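Local structure of encapsidation protein (Lactococcus phage asccphi28, 7JQP) at residues Glu7-Lys12 with Phe34-Glu39; Asn135-Val140 with Ile172-Arg177; Arg162-Val167 with Phe194-Ala199; Tyr263-Gly268 with Met346-Ser351. The protein probably serves as the ATPase of the phage DNA-packaging motor, a five-subunit assembly thought to drive the viral genome into the capsid. All coordinates share one frame; numbering follows the deposited sequence.

In the fold
Contacts 2 and 3 are buried and both use helix 164-175, contact 3 near its first turn and contact 2 at its last, with nearest atoms about 5 Å apart; both also touch a second subunit. Contacts 1 and 4 are only partly buried and lie on opposite sides of the chain's centre, their own centres about 41 Å apart. Their chemistry follows their place. Contact 1 seats a loop on helix 32-46 through apolar edges, and contact 3 joins two helix starts by van der Waals packing around a buried carboxylate. Contact 2 adds an exposed arginine at its outer end, whereas contact 4, in the second sheet, combines one sound and one weak backbone bond with aromatic and aliphatic packing.

Contact 1 (Glu7-Lys12 with Phe34-Glu39); sequences EFWTPK and FNVTGE
Trp-9 and Val-36 meet on the close-packed side of this contact, where Pro-11 and Asn-35 are buried with them. The indole comes in edge-on, with CZ3 modelled 3.3 Å from CG2 of Val-36, which sits near the ring plane. CG of Trp-9 is anti to the backbone N (chi1 179°), which carries the six-membered ring toward the helix although CB itself points along the interface. Pro-11 N lies over one indole face, offset toward the rim, and the proline ring continues the apolar strip: its CG is 4.0 Å from Glu-39 CB and 4.3 Å from Val-36 CG2. Asn-35 fits against the loop by its CB, 4.2 Å from Thr-10 CA.

The solvent side is looser. Lys-12 crosses Glu-39 at about a right angle and touches it with its aliphatic part, CG to OE1 at 3.7 Å; its NZ stays 6.4 Å from that same OE1, too far for a salt bridge. Phe-8, exposed and poorly ordered, adds little.

Trp-9 NE1 is hydrogen-bonded to Gln-223, and the indole also touches Val-30, within what is probably the Walker A loop leading into helix 32-46. Phe-185 of strand 183-188 packs on Pro-11 and Val-36, while Tyr-78 of helix 72-79 meets Thr-10 and Glu-39.

Contact 2 (Asn135-Val140 with Ile172-Arg177); sequences NNYPDV and IETIKR
Thr-174 meets the loop first, its methyl CG2 3.3 Å from Asn-135 O; CG2 is also 4.3 Å from Tyr-137 CE2. Its hydroxyl is engaged within the helix, bonded to Asn-170 O, so the methyl branch does the touching. The carbonyl O of Thr-174 lies near the plane of the Tyr-137 ring, at its edge.

Of the residues in the two segments, Ile-175 has the most surface against the other, and its two branches divide the work. CG1 approaches Tyr-137 CD2 at 4.1 Å, whereas CG2, anti to the backbone N, reaches Val-140 CG1 at 3.5 Å. Val-52, Ile-124 and Leu-143, on three neighbouring strands, also touch Ile-175, placing the last turn of helix 164-175 on the sheet. This helix joins the adjacent parallel strands 140-145 and 183-188 in a beta-alpha-beta crossover of the P-loop NTPase-type sheet, and the contact brings the helix end back to the start of its first strand.

Lys-176 leaves helical geometry and turns from the loop to a salt bridge with Asp-236 of the second subunit. Arg-177 then reaches back in extended form. NH1 is hydrogen-bonded to Asn-136 OD1 in the model, but the 2.4 Å separation and 118° angle make its detail doubtful. The amide and guanidinium planes stand 65° apart, and Thr-174 O lies over one guanidinium face, offset from the centre.

Contact 3 (Arg162-Val167 with Phe194-Ala199); sequences RNEFTV and FNPIFA
The Phe-165 ring and Ile-197 cross at about a right angle, and CD1 and CE1 of the ring do the touching: CD1 lies 3.8 Å from Ile-197 CD1, and CE1 is 3.6 Å from Ile-197 O. The carbonyls of Pro-196 and Ile-197 both approach this ring obliquely. Asn-245 of the second subunit also packs on Phe-165.

The second flat group is the Glu-164 carboxylate. With CG anti to the backbone N (chi1 168°) and the chain extended beyond it, Glu-164 crosses Ile-197 obliquely, OE2 being 3.4 Å from Ile-197 CD1. Each oxygen of this buried acid has a partner: OE2 forms a salt bridge with Arg-56, and OE1 accepts from Ile-161 N, which would probably favour the charged form. Nearer the backbone, Glu-164 CB meets Pro-196 CG at 4.4 Å.

Both segments begin helices. Asn-195 is an N-cap whose OD1 accepts from Phe-198 N at 2.6 Å, with an N-H...O angle of 160°. Asn-163 holds the equivalent position without a capping bond, its OD1 instead accepting from Thr-166 OG1 at 2.8 Å.

Helices 164-175 and 196-201 thus meet at their first turns, beside helix 352-365, whose Tyr-363 touches Pro-196 and whose Lys-360 bonds to Ala-199 O.

Contact 4 (Tyr263-Gly268 with Met346-Ser351); sequences YFKHYG and MVYHES
His-349 N donates to Tyr-263 O at 3.0 Å with an N-H...O angle of 164°, the sounder of two backbone bonds across this contact. The other, from Lys-265 N to His-349 O, is weak at 3.1 Å and bent to 135°. Phe-264 CA approaches the same His-349 O in a CA-H...O contact, and that oxygen also lies near the plane of the Phe-264 ring, at its edge.

Side chains pack around this crossing. The Phe-264 ring brings CD1 to 3.7 Å from His-349 CB and reaches on to Pro-352 and Phe-355 of helix 352-365. Lys-265 runs alongside Tyr-348, pointing the same way, with CG placed over one ring face, 4.3 Å above its plane and offset toward the rim. Tyr-263 adds its CB, 4.1 Å from Tyr-348 CD1. Farther out, His-266 and Glu-350 lie side by side: OE2 of Glu-350 meets the imidazole at its edge, 3.6 Å from CD2 and 4.1 Å from NE2 of His-266.

Tyr-348 makes backbone bonds to Tyr-295 and Tyr-297, marking 348-349 as a short edge strand parallel to 293-300. In the extended linker leading toward strand 273-277, residues 263-266 run 71° from the direction of 347-351, at the margin of the mixed sheet.

Contact 1 (Glu7-Lys12 with Phe34-Glu39)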
loop_
_atom_site.group_PDB
_atom_site.type_symbol
_atom_site.label_atom_id
_atom_site.label_comp_id
_atom_site.label_asym_id
_atom_site.label_seq_id
_atom_site.Cartn_x
_atom_site.Cartn_y
_atom_site.Cartn_z
ATOM N N GLU A 7 36.682 20.728 -10.525
ATOM C CA GLU A 7 35.700 21.299 -9.611
ATOM C C GLU A 7 35.080 20.239 -8.710
ATOM O O GLU A 7 34.792 20.508 -7.537
ATOM C CB GLU A 7 34.605 22.020 -10.401
ATOM C CG GLU A 7 35.046 23.316 -11.056
ATOM C CD GLU A 7 33.930 23.979 -11.844
ATOM O OE1 GLU A 7 32.774 23.514 -11.747
ATOM O OE2 GLU A 7 34.208 24.961 -12.563
ATOM N N PHE A 8 34.858 19.031 -9.230
ATOM C CA PHE A 8 34.024 18.076 -8.513
ATOM C C PHE A 8 34.781 17.409 -7.369
ATOM O O PHE A 8 35.958 17.055 -7.491
ATOM C CB PHE A 8 33.431 17.011 -9.452
ATOM C CG PHE A 8 34.401 16.418 -10.442
ATOM C CD1 PHE A 8 35.498 15.682 -10.023
ATOM C CD2 PHE A 8 34.178 16.559 -11.802
ATOM C CE1 PHE A 8 36.373 15.129 -10.945
ATOM C CE2 PHE A 8 35.044 16.005 -12.726
ATOM C CZ PHE A 8 36.142 15.289 -12.298
ATOM N N TRP A 9 34.079 17.255 -6.248
ATOM C CA TRP A 9 34.627 16.631 -5.054
ATOM C C TRP A 9 34.928 15.155 -5.283
ATOM O O TRP A 9 34.167 14.444 -5.941
ATOM C CB TRP A 9 33.633 16.792 -3.902
ATOM C CG TRP A 9 34.079 16.162 -2.638
ATOM C CD1 TRP A 9 34.752 16.756 -1.613
ATOM C CD2 TRP A 9 33.889 14.797 -2.261
ATOM N NE1 TRP A 9 34.993 15.841 -0.616
ATOM C CE2 TRP A 9 34.472 14.630 -0.991
ATOM C CE3 TRP A 9 33.282 13.699 -2.875
ATOM C CZ2 TRP A 9 34.466 13.409 -0.325
ATOM C CZ3 TRP A 9 33.277 12.490 -2.214
ATOM C CH2 TRP A 9 33.864 12.353 -0.952
ATOM N N THR A 10 36.046 14.695 -4.728
ATOM C CA THR A 10 36.465 13.305 -4.843
ATOM C C THR A 10 37.127 12.860 -3.548
ATOM O O THR A 10 37.711 13.682 -2.830
ATOM C CB THR A 10 37.435 13.112 -6.022
ATOM O OG1 THR A 10 37.624 11.715 -6.270
ATOM C CG2 THR A 10 38.778 13.765 -5.727
ATOM N N PRO A 11 37.045 11.558 -3.217
ATOM C CA PRO A 11 37.626 11.084 -1.954
ATOM C C PRO A 11 39.076 10.634 -2.035
ATOM O O PRO A 11 39.550 9.924 -1.141
ATOM C CB PRO A 11 36.712 9.905 -1.591
ATOM C CG PRO A 11 36.404 9.303 -2.936
ATOM C CD PRO A 11 36.305 10.481 -3.909
ATOM N N LYS A 12 39.799 11.028 -3.082
ATOM C CA LYS A 12 41.194 10.612 -3.201
ATOM C C LYS A 12 42.024 11.139 -2.036
ATOM O O LYS A 12 42.810 10.403 -1.430
ATOM C CB LYS A 12 41.773 11.090 -4.530
ATOM C CG LYS A 12 41.999 9.987 -5.551
ATOM C CD LYS A 12 42.485 10.560 -6.883
ATOM C CE LYS A 12 43.752 11.396 -6.717
ATOM N NZ LYS A 12 44.209 12.001 -8.002
ATOM N N PHE A 34 28.197 9.910 -6.429
ATOM C CA PHE A 34 28.770 9.566 -7.727
ATOM C C PHE A 34 30.272 9.340 -7.629
ATOM O O PHE A 34 30.782 8.295 -8.050
ATOM C CB PHE A 34 28.440 10.684 -8.721
ATOM C CG PHE A 34 29.136 10.560 -10.046
ATOM C CD1 PHE A 34 30.339 11.212 -10.262
ATOM C CD2 PHE A 34 28.588 9.815 -11.077
ATOM C CE1 PHE A 34 30.991 11.114 -11.472
ATOM C CE2 PHE A 34 29.238 9.714 -12.294
ATOM C CZ PHE A 34 30.441 10.365 -12.491
ATOM N N ASN A 35 30.998 10.306 -7.065
ATOM C CA ASN A 35 32.451 10.193 -7.011
ATOM C C ASN A 35 32.901 9.099 -6.046
ATOM O O ASN A 35 33.852 8.366 -6.339
ATOM C CB ASN A 35 33.057 11.542 -6.630
ATOM C CG ASN A 35 32.904 12.576 -7.730
ATOM O OD1 ASN A 35 32.352 13.655 -7.515
ATOM N ND2 ASN A 35 33.387 12.244 -8.921
ATOM N N VAL A 36 32.233 8.963 -4.898
ATOM C CA VAL A 36 32.622 7.919 -3.951
ATOM C C VAL A 36 32.422 6.541 -4.567
ATOM O O VAL A 36 33.276 5.655 -4.442
ATOM C CB VAL A 36 31.832 8.057 -2.638
ATOM C CG1 VAL A 36 32.061 6.834 -1.754
ATOM C CG2 VAL A 36 32.229 9.323 -1.908
ATOM N N THR A 37 31.286 6.339 -5.237
ATOM C CA THR A 37 31.021 5.060 -5.887
ATOM C C THR A 37 31.984 4.826 -7.043
ATOM O O THR A 37 32.384 3.685 -7.293
ATOM C CB THR A 37 29.565 5.009 -6.358
ATOM O OG1 THR A 37 28.715 5.580 -5.353
ATOM C CG2 THR A 37 29.124 3.582 -6.631
ATOM N N GLY A 38 32.363 5.889 -7.755
ATOM C CA GLY A 38 33.263 5.727 -8.887
ATOM C C GLY A 38 34.671 5.334 -8.483
ATOM O O GLY A 38 35.274 4.447 -9.095
ATOM N N GLU A 39 35.214 5.982 -7.446
ATOM C CA GLU A 39 36.562 5.652 -6.992
ATOM C C GLU A 39 36.629 4.225 -6.471
ATOM O O GLU A 39 37.653 3.548 -6.626
ATOM C CB GLU A 39 37.008 6.631 -5.906
ATOM C CG GLU A 39 38.498 6.592 -5.573
ATOM C CD GLU A 39 39.353 7.334 -6.582
ATOM O OE1 GLU A 39 38.957 8.446 -6.997
ATOM O OE2 GLU A 39 40.427 6.813 -6.954
#

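Contact 2 (Asn135-Val140 with Ile172-Arg177)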
loop_
_atom_site.group_PDB
_atom_site.type_symbol
_atom_site.label_atom_id
_atom_site.label_comp_id
_atom_site.label_asym_id
_atom_site.label_seq_id
_atom_site.Cartn_x
_atom_site.Cartn_y
_atom_site.Cartn_z
ATOM N N ASN A 135 22.217 -11.383 9.228
ATOM C CA ASN A 135 22.567 -11.455 7.814
ATOM C C ASN A 135 24.080 -11.524 7.635
ATOM O O ASN A 135 24.853 -11.051 8.473
ATOM C CB ASN A 135 21.998 -10.250 7.061
ATOM C CG ASN A 135 20.543 -10.441 6.675
ATOM O OD1 ASN A 135 19.890 -11.377 7.132
ATOM N ND2 ASN A 135 20.029 -9.553 5.831
ATOM N N ASN A 136 24.498 -12.127 6.523
ATOM C CA ASN A 136 25.904 -12.307 6.192
ATOM C C ASN A 136 26.240 -11.536 4.922
ATOM O O ASN A 136 25.559 -11.683 3.902
ATOM C CB ASN A 136 26.242 -13.792 6.013
ATOM C CG ASN A 136 26.390 -14.523 7.336
ATOM O OD1 ASN A 136 26.998 -14.010 8.274
ATOM N ND2 ASN A 136 25.831 -15.726 7.415
ATOM N N TYR A 137 27.293 -10.724 4.992
ATOM C CA TYR A 137 27.821 -9.960 3.859
ATOM C C TYR A 137 29.300 -10.289 3.711
ATOM O O TYR A 137 30.141 -9.707 4.418
ATOM C CB TYR A 137 27.618 -8.461 4.051
ATOM C CG TYR A 137 26.184 -8.081 4.322
ATOM C CD1 TYR A 137 25.284 -7.900 3.280
ATOM C CD2 TYR A 137 25.728 -7.907 5.620
ATOM C CE1 TYR A 137 23.971 -7.552 3.524
ATOM C CE2 TYR A 137 24.416 -7.558 5.875
ATOM C CZ TYR A 137 23.541 -7.383 4.822
ATOM O OH TYR A 137 22.232 -7.036 5.068
ATOM N N PRO A 138 29.670 -11.222 2.829
ATOM C CA PRO A 138 31.026 -11.798 2.917
ATOM C C PRO A 138 32.179 -10.808 2.802
ATOM O O PRO A 138 33.043 -10.795 3.690
ATOM C CB PRO A 138 31.034 -12.824 1.766
ATOM C CG PRO A 138 29.589 -13.160 1.542
ATOM C CD PRO A 138 28.851 -11.875 1.791
ATOM N N ASP A 139 32.260 -10.016 1.735
ATOM C CA ASP A 139 33.470 -9.232 1.452
ATOM C C ASP A 139 33.183 -7.744 1.262
ATOM O O ASP A 139 33.563 -7.138 0.254
ATOM C CB ASP A 139 34.216 -9.810 0.252
ATOM C CG ASP A 139 34.588 -11.271 0.451
ATOM O OD1 ASP A 139 34.870 -11.666 1.604
ATOM O OD2 ASP A 139 34.603 -12.027 -0.543
ATOM N N VAL A 140 32.446 -7.137 2.190
ATOM C CA VAL A 140 32.128 -5.711 2.105
ATOM C C VAL A 140 33.312 -4.886 2.603
ATOM O O VAL A 140 33.760 -5.050 3.742
ATOM C CB VAL A 140 30.857 -5.391 2.904
ATOM C CG1 VAL A 140 30.450 -3.939 2.704
ATOM C CG2 VAL A 140 29.739 -6.329 2.505
ATOM N N ILE A 172 27.178 -1.824 11.500
ATOM C CA ILE A 172 28.600 -1.850 11.172
ATOM C C ILE A 172 29.201 -3.193 11.569
ATOM O O ILE A 172 29.989 -3.787 10.824
ATOM C CB ILE A 172 29.336 -0.687 11.865
ATOM C CG1 ILE A 172 28.705 0.660 11.512
ATOM C CG2 ILE A 172 30.814 -0.701 11.487
ATOM C CD1 ILE A 172 29.119 1.204 10.174
ATOM N N GLU A 173 28.830 -3.693 12.748
ATOM C CA GLU A 173 29.349 -4.976 13.206
ATOM C C GLU A 173 28.884 -6.107 12.297
ATOM O O GLU A 173 29.664 -7.002 11.955
ATOM C CB GLU A 173 28.896 -5.236 14.644
ATOM C CG GLU A 173 29.695 -6.303 15.368
ATOM C CD GLU A 173 28.970 -6.844 16.586
ATOM O OE1 GLU A 173 27.753 -6.590 16.716
ATOM O OE2 GLU A 173 29.611 -7.531 17.410
ATOM N N THR A 174 27.610 -6.083 11.897
ATOM C CA THR A 174 27.085 -7.133 11.031
ATOM C C THR A 174 27.750 -7.092 9.660
ATOM O O THR A 174 28.145 -8.130 9.117
ATOM C CB THR A 174 25.569 -6.991 10.891
ATOM O OG1 THR A 174 24.961 -6.974 12.189
ATOM C CG2 THR A 174 24.996 -8.142 10.079
ATOM N N ILE A 175 27.874 -5.894 9.082
ATOM C CA ILE A 175 28.476 -5.767 7.761
ATOM C C ILE A 175 29.974 -6.024 7.822
ATOM O O ILE A 175 30.553 -6.582 6.882
ATOM C CB ILE A 175 28.168 -4.369 7.179
ATOM C CG1 ILE A 175 26.657 -4.203 6.979
ATOM C CG2 ILE A 175 28.946 -4.145 5.889
ATOM C CD1 ILE A 175 26.250 -2.917 6.279
ATOM N N LYS A 176 30.617 -5.644 8.919
ATOM C CA LYS A 176 32.063 -5.737 9.085
ATOM C C LYS A 176 32.363 -6.724 10.204
ATOM O O LYS A 176 32.051 -6.464 11.370
ATOM C CB LYS A 176 32.633 -4.353 9.393
ATOM C CG LYS A 176 34.132 -4.284 9.580
ATOM C CD LYS A 176 34.483 -2.987 10.303
ATOM C CE LYS A 176 35.943 -2.931 10.710
ATOM N NZ LYS A 176 36.273 -4.007 11.686
ATOM N N ARG A 177 32.981 -7.850 9.854
ATOM C CA ARG A 177 33.319 -8.889 10.820
ATOM C C ARG A 177 34.791 -9.242 10.675
ATOM O O ARG A 177 35.200 -9.815 9.660
ATOM C CB ARG A 177 32.440 -10.125 10.626
ATOM C CG ARG A 177 31.000 -9.924 11.056
ATOM C CD ARG A 177 30.120 -11.096 10.653
ATOM N NE ARG A 177 28.853 -11.087 11.378
ATOM C CZ ARG A 177 27.742 -11.689 10.964
ATOM N NH1 ARG A 177 27.725 -12.346 9.812
ATOM N NH2 ARG A 177 26.641 -11.623 11.701
#

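Contact 3 (Arg162-Val167 with Phe194-Ala199)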
loop_
_atom_site.group_PDB
_atom_site.type_symbol
_atom_site.label_atom_id
_atom_site.label_comp_id
_atom_site.label_asym_id
_atom_site.label_seq_id
_atom_site.Cartn_x
_atom_site.Cartn_y
_atom_site.Cartn_z
ATOM N N ARG A 162 14.601 5.504 16.325
ATOM C CA ARG A 162 14.808 5.404 17.763
ATOM C C ARG A 162 16.143 4.729 18.043
ATOM O O ARG A 162 16.419 3.641 17.531
ATOM C CB ARG A 162 13.669 4.614 18.405
ATOM C CG ARG A 162 12.281 5.108 18.026
ATOM N N ASN A 163 16.974 5.379 18.858
ATOM C CA ASN A 163 18.313 4.878 19.165
ATOM C C ASN A 163 19.073 4.581 17.872
ATOM O O ASN A 163 19.689 3.527 17.705
ATOM C CB ASN A 163 18.237 3.643 20.064
ATOM C CG ASN A 163 19.518 3.407 20.841
ATOM O OD1 ASN A 163 20.400 4.268 20.891
ATOM N ND2 ASN A 163 19.623 2.238 21.461
ATOM N N GLU A 164 19.019 5.541 16.948
ATOM C CA GLU A 164 19.547 5.315 15.607
ATOM C C GLU A 164 21.019 4.927 15.636
ATOM O O GLU A 164 21.433 3.996 14.934
ATOM C CB GLU A 164 19.336 6.564 14.749
ATOM C CG GLU A 164 20.087 6.547 13.434
ATOM C CD GLU A 164 19.422 7.405 12.376
ATOM O OE1 GLU A 164 18.173 7.437 12.330
ATOM O OE2 GLU A 164 20.145 8.054 11.590
ATOM N N PHE A 165 21.833 5.626 16.431
ATOM C CA PHE A 165 23.268 5.364 16.387
ATOM C C PHE A 165 23.595 3.959 16.878
ATOM O O PHE A 165 24.504 3.310 16.347
ATOM C CB PHE A 165 24.036 6.396 17.203
ATOM C CG PHE A 165 25.414 6.664 16.671
ATOM C CD1 PHE A 165 25.587 7.447 15.542
ATOM C CD2 PHE A 165 26.531 6.123 17.283
ATOM C CE1 PHE A 165 26.848 7.695 15.039
ATOM C CE2 PHE A 165 27.797 6.370 16.786
ATOM C CZ PHE A 165 27.955 7.155 15.662
ATOM N N THR A 166 22.883 3.475 17.897
ATOM C CA THR A 166 23.098 2.100 18.332
ATOM C C THR A 166 22.722 1.127 17.223
ATOM O O THR A 166 23.413 0.126 17.001
ATOM C CB THR A 166 22.297 1.808 19.600
ATOM O OG1 THR A 166 22.729 2.678 20.652
ATOM C CG2 THR A 166 22.493 0.361 20.033
ATOM N N VAL A 167 21.630 1.412 16.509
ATOM C CA VAL A 167 21.254 0.582 15.370
ATOM C C VAL A 167 22.316 0.670 14.282
ATOM O O VAL A 167 22.660 -0.332 13.644
ATOM C CB VAL A 167 19.867 0.997 14.844
ATOM C CG1 VAL A 167 19.512 0.211 13.590
ATOM C CG2 VAL A 167 18.810 0.796 15.922
ATOM N N PHE A 194 21.897 18.935 16.795
ATOM C CA PHE A 194 20.670 18.352 17.338
ATOM C C PHE A 194 20.188 17.167 16.506
ATOM O O PHE A 194 18.984 16.925 16.396
ATOM C CB PHE A 194 19.557 19.400 17.449
ATOM C CG PHE A 194 19.748 20.395 18.567
ATOM C CD1 PHE A 194 19.295 20.127 19.851
ATOM C CD2 PHE A 194 20.392 21.596 18.327
ATOM C CE1 PHE A 194 19.470 21.051 20.871
ATOM C CE2 PHE A 194 20.577 22.516 19.340
ATOM C CZ PHE A 194 20.117 22.244 20.614
ATOM N N ASN A 195 21.120 16.414 15.923
ATOM C CA ASN A 195 20.814 15.192 15.195
ATOM C C ASN A 195 21.559 14.017 15.814
ATOM O O ASN A 195 22.672 14.181 16.323
ATOM C CB ASN A 195 21.189 15.327 13.713
ATOM C CG ASN A 195 22.681 15.474 13.497
ATOM O OD1 ASN A 195 23.415 14.486 13.482
ATOM N ND2 ASN A 195 23.141 16.712 13.332
ATOM N N PRO A 196 20.969 12.818 15.786
ATOM C CA PRO A 196 21.603 11.687 16.490
ATOM C C PRO A 196 22.961 11.282 15.945
ATOM O O PRO A 196 23.855 10.937 16.728
ATOM C CB PRO A 196 20.574 10.555 16.319
ATOM C CG PRO A 196 19.819 10.923 15.070
ATOM C CD PRO A 196 19.714 12.424 15.116
ATOM N N ILE A 197 23.150 11.321 14.623
ATOM C CA ILE A 197 24.421 10.887 14.051
ATOM C C ILE A 197 25.562 11.763 14.549
ATOM O O ILE A 197 26.632 11.261 14.916
ATOM C CB ILE A 197 24.346 10.874 12.513
ATOM C CG1 ILE A 197 23.268 9.899 12.027
ATOM C CG2 ILE A 197 25.702 10.496 11.924
ATOM C CD1 ILE A 197 23.405 8.483 12.575
ATOM N N PHE A 198 25.362 13.085 14.571
ATOM C CA PHE A 198 26.424 13.955 15.062
ATOM C C PHE A 198 26.698 13.698 16.541
ATOM O O PHE A 198 27.842 13.829 16.993
ATOM C CB PHE A 198 26.095 15.427 14.837
ATOM C CG PHE A 198 26.518 15.941 13.483
ATOM C CD1 PHE A 198 26.557 15.093 12.387
ATOM C CD2 PHE A 198 26.945 17.249 13.322
ATOM C CE1 PHE A 198 26.954 15.553 11.150
ATOM C CE2 PHE A 198 27.355 17.711 12.085
ATOM C CZ PHE A 198 27.362 16.861 10.999
ATOM N N ALA A 199 25.664 13.346 17.311
ATOM C CA ALA A 199 25.860 13.087 18.734
ATOM C C ALA A 199 26.674 11.817 18.956
ATOM O O ALA A 199 27.639 11.813 19.730
ATOM C CB ALA A 199 24.505 12.981 19.437
#

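Contact 4 (Tyr263-Gly268 with Met346-Ser351)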
loop_
_atom_site.group_PDB
_atom_site.type_symbol
_atom_site.label_atom_id
_atom_site.label_comp_id
_atom_site.label_asym_id
_atom_site.label_seq_id
_atom_site.Cartn_x
_atom_site.Cartn_y
_atom_site.Cartn_z
ATOM N N TYR A 263 22.045 27.139 23.001
ATOM C CA TYR A 263 22.296 28.190 23.985
ATOM C C TYR A 263 23.055 27.595 25.171
ATOM O O TYR A 263 22.759 26.482 25.615
ATOM C CB TYR A 263 21.000 28.867 24.473
ATOM C CG TYR A 263 20.219 29.582 23.383
ATOM C CD1 TYR A 263 20.771 30.658 22.704
ATOM C CD2 TYR A 263 18.904 29.236 23.094
ATOM C CE1 TYR A 263 20.070 31.319 21.712
ATOM C CE2 TYR A 263 18.185 29.906 22.115
ATOM C CZ TYR A 263 18.774 30.948 21.430
ATOM O OH TYR A 263 18.069 31.619 20.456
ATOM N N PHE A 264 24.022 28.345 25.701
ATOM C CA PHE A 264 24.887 27.853 26.770
ATOM C C PHE A 264 24.914 28.829 27.940
ATOM O O PHE A 264 25.133 30.029 27.745
ATOM C CB PHE A 264 26.315 27.629 26.245
ATOM C CG PHE A 264 26.408 26.624 25.124
ATOM C CD1 PHE A 264 26.431 25.265 25.390
ATOM C CD2 PHE A 264 26.486 27.044 23.806
ATOM C CE1 PHE A 264 26.521 24.346 24.362
ATOM C CE2 PHE A 264 26.578 26.129 22.774
ATOM C CZ PHE A 264 26.595 24.779 23.052
ATOM N N LYS A 265 24.699 28.314 29.150
ATOM C CA LYS A 265 24.760 29.123 30.366
ATOM C C LYS A 265 24.976 28.184 31.551
ATOM O O LYS A 265 24.680 26.987 31.478
ATOM C CB LYS A 265 23.468 29.931 30.567
ATOM C CG LYS A 265 23.505 30.971 31.688
ATOM C CD LYS A 265 24.176 32.268 31.271
ATOM C CE LYS A 265 23.193 33.160 30.501
ATOM N NZ LYS A 265 23.840 34.401 29.987
ATOM N N HIS A 266 25.515 28.735 32.641
ATOM C CA HIS A 266 25.797 27.978 33.853
ATOM C C HIS A 266 24.948 28.472 35.020
ATOM O O HIS A 266 24.818 29.681 35.239
ATOM C CB HIS A 266 27.274 28.070 34.244
ATOM C CG HIS A 266 27.594 27.375 35.528
ATOM N ND1 HIS A 266 27.690 28.039 36.731
ATOM C CD2 HIS A 266 27.815 26.067 35.801
ATOM C CE1 HIS A 266 27.966 27.173 37.689
ATOM N NE2 HIS A 266 28.052 25.970 37.150
ATOM N N TYR A 267 24.392 27.527 35.784
ATOM C CA TYR A 267 23.562 27.815 36.951
ATOM C C TYR A 267 24.156 27.109 38.163
ATOM O O TYR A 267 24.364 25.889 38.139
ATOM C CB TYR A 267 22.118 27.365 36.707
ATOM C CG TYR A 267 21.128 27.741 37.788
ATOM C CD1 TYR A 267 21.073 29.029 38.300
ATOM C CD2 TYR A 267 20.229 26.804 38.278
ATOM C CE1 TYR A 267 20.162 29.368 39.283
ATOM C CE2 TYR A 267 19.308 27.135 39.246
ATOM C CZ TYR A 267 19.285 28.416 39.756
ATOM O OH TYR A 267 18.370 28.748 40.730
ATOM N N GLY A 268 24.419 27.874 39.223
ATOM C CA GLY A 268 25.093 27.318 40.384
ATOM C C GLY A 268 24.238 26.360 41.195
ATOM O O GLY A 268 24.743 25.371 41.730
HETATM N N MSE A 346 15.478 25.450 23.838
HETATM C CA MSE A 346 14.779 26.121 24.928
HETATM C C MSE A 346 15.461 25.936 26.286
HETATM O O MSE A 346 14.971 26.426 27.306
HETATM C CB MSE A 346 13.334 25.606 25.024
HETATM C CG MSE A 346 12.388 26.045 23.909
HETATM SE SE MSE A 346 10.600 25.308 24.235
HETATM C CE MSE A 346 9.539 26.270 22.910
ATOM N N VAL A 347 16.593 25.233 26.302
ATOM C CA VAL A 347 17.310 24.948 27.537
ATOM C C VAL A 347 18.747 25.440 27.410
ATOM O O VAL A 347 19.290 25.578 26.310
ATOM C CB VAL A 347 17.284 23.443 27.890
ATOM C CG1 VAL A 347 15.855 22.919 27.913
ATOM C CG2 VAL A 347 18.134 22.641 26.907
ATOM N N TYR A 348 19.362 25.703 28.564
ATOM C CA TYR A 348 20.750 26.139 28.636
ATOM C C TYR A 348 21.646 24.934 28.902
ATOM O O TYR A 348 21.380 24.149 29.819
ATOM C CB TYR A 348 20.964 27.178 29.742
ATOM C CG TYR A 348 20.443 28.568 29.449
ATOM C CD1 TYR A 348 21.099 29.398 28.552
ATOM C CD2 TYR A 348 19.316 29.060 30.094
ATOM C CE1 TYR A 348 20.640 30.671 28.287
ATOM C CE2 TYR A 348 18.847 30.334 29.835
ATOM C CZ TYR A 348 19.517 31.138 28.934
ATOM O OH TYR A 348 19.059 32.406 28.662
ATOM N N HIS A 349 22.711 24.802 28.113
ATOM C CA HIS A 349 23.685 23.729 28.264
ATOM C C HIS A 349 24.993 24.308 28.790
ATOM O O HIS A 349 25.412 25.392 28.376
ATOM C CB HIS A 349 23.919 23.003 26.937
ATOM C CG HIS A 349 22.787 22.111 26.536
ATOM N ND1 HIS A 349 22.632 20.837 27.040
ATOM C CD2 HIS A 349 21.759 22.302 25.675
ATOM C CE1 HIS A 349 21.552 20.287 26.515
ATOM N NE2 HIS A 349 21.006 21.154 25.683
ATOM N N GLU A 350 25.629 23.591 29.718
ATOM C CA GLU A 350 26.839 24.117 30.344
ATOM C C GLU A 350 27.924 24.402 29.310
ATOM O O GLU A 350 28.570 25.457 29.355
ATOM C CB GLU A 350 27.345 23.143 31.408
ATOM C CG GLU A 350 26.611 23.254 32.738
ATOM C CD GLU A 350 27.239 22.408 33.828
ATOM O OE1 GLU A 350 27.990 21.466 33.497
ATOM O OE2 GLU A 350 26.987 22.693 35.018
ATOM N N SER A 351 28.140 23.485 28.373
ATOM C CA SER A 351 29.157 23.664 27.345
ATOM C C SER A 351 28.836 22.731 26.190
ATOM O O SER A 351 27.992 21.833 26.320
ATOM C CB SER A 351 30.568 23.386 27.894
ATOM O OG SER A 351 30.619 22.137 28.564
#